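Local coordinates for periplasmic oligopeptide-binding protein (Burkholderia pseudomallei, PDB 3ZS6), which binds oligopeptides in the periplasm and probably delivers them to an ABC transporter for uptake, at residues Y262-K267 against I401-W406. Residues are numbered along the deposited sequence; the frame is centred on the assembly and turned at random.
Sequences YYYYLK and IARDGW
Tyr263 and Asp404 face each other as a hydrogen-bonded pair of two antiparallel strands, their side chains running alongside one another in the same direction. Asp404 CB sits over one face of the tyrosine ring, 3.8 Å from the ring centroid of Tyr263, a CH-pi contact, and the carboxylate and ring planes are 16° apart. Tyr263 takes up the sterically demanding torsion between its backbone N and carbonyl carbon (chi1 72°), which stands the ring beside the aspartate. Two waters each join the Tyr263 hydroxyl to the carboxylate, one at OD1 and the other donating to OD2. Asp404 OD1 also accepts the N-H of Gly405 N at 2.6 Å through its anti lone pair, fixing the carboxylate's rotation.

Four backbone hydrogen bonds pair Tyr263 with Asp404 and Tyr265 with Ala402; Tyr265 N reaches Ala402 O at 2.8 Å. The face of Tyr262, Tyr264, Leu266, Ile401 and Arg403 is closely packed. Leu266 CD2 meets Ile401 CG1 at 3.9 Å, Tyr264 crosses the arginine stem at about a right angle with Arg403 CG at its ring edge, and helix 359-376 and strands 350-356 and 470-480 also pack here. Arg403 CG, anti to the backbone N, comes to 3.3 Å from Tyr262 OH, a hydroxyl hydrogen-bonded to His361. Bends at chi2 and chi3 then turn the guanidinium, which forms a salt bridge with the bound peptide's backbone, with NH2 also held by Asn356.

Gly405 hydrogen-bonds the peptide backbone as well, and Asp404 and Trp406 pack on the ligand. A closely packed face and, opposite it, a water-bridged Tyr263-Asp404 pair, with Arg403 to Trp406 reaching the ligand, thus build part of the peptide site of an OppA-type, family 5 solute-binding protein.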
loop_
_atom_site.group_PDB
_atom_site.type_symbol
_atom_site.label_atom_id
_atom_site.label_comp_id
_atom_site.label_asym_id
_atom_site.label_seq_id
_atom_site.Cartn_x
_atom_site.Cartn_y
_atom_site.Cartn_z
ATOM N N TYR A 262 4.654 5.652 7.690
ATOM C CA TYR A 262 5.072 6.845 6.970
ATOM C C TYR A 262 6.588 6.945 7.140
ATOM O O TYR A 262 7.106 6.875 8.261
ATOM C CB TYR A 262 4.376 8.066 7.584
ATOM C CG TYR A 262 4.509 9.395 6.855
ATOM C CD1 TYR A 262 5.731 10.054 6.770
ATOM C CD2 TYR A 262 3.393 10.018 6.309
ATOM C CE1 TYR A 262 5.841 11.285 6.125
ATOM C CE2 TYR A 262 3.493 11.250 5.672
ATOM C CZ TYR A 262 4.718 11.880 5.584
ATOM O OH TYR A 262 4.822 13.106 4.950
ATOM N N TYR A 263 7.302 7.079 6.032
ATOM C CA TYR A 263 8.758 7.063 6.092
ATOM C C TYR A 263 9.407 7.786 4.920
ATOM O O TYR A 263 8.779 8.009 3.870
ATOM C CB TYR A 263 9.279 5.625 6.171
ATOM C CG TYR A 263 9.150 4.828 4.883
ATOM C CD1 TYR A 263 10.172 4.825 3.940
ATOM C CD2 TYR A 263 8.004 4.069 4.617
ATOM C CE1 TYR A 263 10.064 4.086 2.760
ATOM C CE2 TYR A 263 7.886 3.317 3.439
ATOM C CZ TYR A 263 8.921 3.334 2.519
ATOM O OH TYR A 263 8.824 2.606 1.356
ATOM N N TYR A 264 10.671 8.155 5.107
ATOM C CA TYR A 264 11.422 8.789 4.039
ATOM C C TYR A 264 12.315 7.778 3.329
ATOM O O TYR A 264 13.146 7.094 3.934
ATOM C CB TYR A 264 12.245 9.974 4.556
ATOM C CG TYR A 264 11.464 11.267 4.694
ATOM C CD1 TYR A 264 10.199 11.409 4.143
ATOM C CD2 TYR A 264 12.000 12.348 5.372
ATOM C CE1 TYR A 264 9.489 12.604 4.271
ATOM C CE2 TYR A 264 11.306 13.541 5.498
ATOM C CZ TYR A 264 10.047 13.668 4.950
ATOM O OH TYR A 264 9.362 14.868 5.085
ATOM N N TYR A 265 12.099 7.687 2.031
ATOM C CA TYR A 265 12.935 6.919 1.137
ATOM C C TYR A 265 14.302 7.572 1.114
ATOM O O TYR A 265 14.408 8.800 1.170
ATOM C CB TYR A 265 12.267 6.984 -0.231
ATOM C CG TYR A 265 13.063 6.711 -1.482
ATOM C CD1 TYR A 265 14.046 7.593 -1.922
ATOM C CD2 TYR A 265 12.746 5.625 -2.287
ATOM C CE1 TYR A 265 14.730 7.364 -3.105
ATOM C CE2 TYR A 265 13.420 5.385 -3.460
ATOM C CZ TYR A 265 14.409 6.255 -3.868
ATOM O OH TYR A 265 15.065 6.010 -5.045
ATOM N N LEU A 266 15.341 6.743 1.087
ATOM C CA LEU A 266 16.713 7.209 0.875
ATOM C C LEU A 266 17.318 6.418 -0.279
ATOM O O LEU A 266 17.250 5.186 -0.299
ATOM C CB LEU A 266 17.575 6.989 2.124
ATOM C CG LEU A 266 17.200 7.678 3.438
ATOM C CD1 LEU A 266 18.192 7.261 4.533
ATOM C CD2 LEU A 266 17.166 9.207 3.301
ATOM N N LYS A 267 17.907 7.125 -1.237
ATOM C CA LYS A 267 18.543 6.477 -2.379
ATOM C C LYS A 267 19.823 5.801 -1.921
ATOM O O LYS A 267 20.839 6.468 -1.712
ATOM C CB LYS A 267 18.872 7.517 -3.448
ATOM C CG LYS A 267 19.525 6.957 -4.703
ATOM C CD LYS A 267 19.924 8.098 -5.623
ATOM C CE LYS A 267 20.727 7.625 -6.816
ATOM N NZ LYS A 267 21.235 8.785 -7.604
ATOM N N ILE A 401 16.153 11.957 -1.263
ATOM C CA ILE A 401 15.320 11.720 -0.097
ATOM C C ILE A 401 13.908 12.005 -0.565
ATOM O O ILE A 401 13.671 13.018 -1.224
ATOM C CB ILE A 401 15.671 12.677 1.057
ATOM C CG1 ILE A 401 17.170 12.601 1.380
ATOM C CG2 ILE A 401 14.819 12.368 2.274
ATOM C CD1 ILE A 401 17.608 13.498 2.537
ATOM N N ALA A 402 12.975 11.111 -0.258
ATOM C CA ALA A 402 11.621 11.247 -0.793
ATOM C C ALA A 402 10.554 10.813 0.210
ATOM O O ALA A 402 10.750 9.869 0.975
ATOM C CB ALA A 402 11.481 10.466 -2.101
ATOM N N ARG A 403 9.436 11.534 0.213
ATOM C CA ARG A 403 8.277 11.149 1.008
ATOM C C ARG A 403 7.801 9.770 0.514
ATOM O O ARG A 403 7.647 9.543 -0.696
ATOM C CB ARG A 403 7.168 12.197 0.864
ATOM C CG ARG A 403 6.185 12.248 2.049
ATOM C CD ARG A 403 5.365 10.958 2.141
ATOM N NE ARG A 403 4.496 10.807 0.984
ATOM C CZ ARG A 403 3.694 9.761 0.766
ATOM N NH1 ARG A 403 3.652 8.752 1.627
ATOM N NH2 ARG A 403 2.929 9.728 -0.322
ATOM N N ASP A 404 7.599 8.845 1.444
ATOM C CA ASP A 404 7.109 7.511 1.093
ATOM C C ASP A 404 6.184 7.012 2.204
ATOM O O ASP A 404 5.944 7.719 3.180
ATOM C CB ASP A 404 8.270 6.537 0.882
ATOM C CG ASP A 404 7.949 5.440 -0.146
ATOM O OD1 ASP A 404 6.793 4.971 -0.203
ATOM O OD2 ASP A 404 8.863 5.045 -0.896
ATOM N N GLY A 405 5.675 5.795 2.051
ATOM C CA GLY A 405 4.724 5.234 2.996
ATOM C C GLY A 405 4.158 3.939 2.444
ATOM O O GLY A 405 3.913 3.827 1.242
ATOM N N TRP A 406 3.945 2.962 3.319
ATOM C CA TRP A 406 3.472 1.648 2.887
ATOM C C TRP A 406 2.293 1.205 3.744
ATOM O O TRP A 406 2.362 1.256 4.975
ATOM C CB TRP A 406 4.617 0.637 3.000
ATOM C CG TRP A 406 4.318 -0.749 2.497
ATOM C CD1 TRP A 406 4.020 -1.850 3.250
ATOM C CD2 TRP A 406 4.324 -1.185 1.135
ATOM N NE1 TRP A 406 3.832 -2.945 2.440
ATOM C CE2 TRP A 406 4.021 -2.566 1.135
ATOM C CE3 TRP A 406 4.553 -0.544 -0.090
ATOM C CZ2 TRP A 406 3.930 -3.315 -0.039
ATOM C CZ3 TRP A 406 4.471 -1.294 -1.260
ATOM C CH2 TRP A 406 4.163 -2.665 -1.224
HETATM O O HOH W 1 6.712 2.339 -0.166
HETATM O O HOH W 2 10.768 2.687 -0.219
#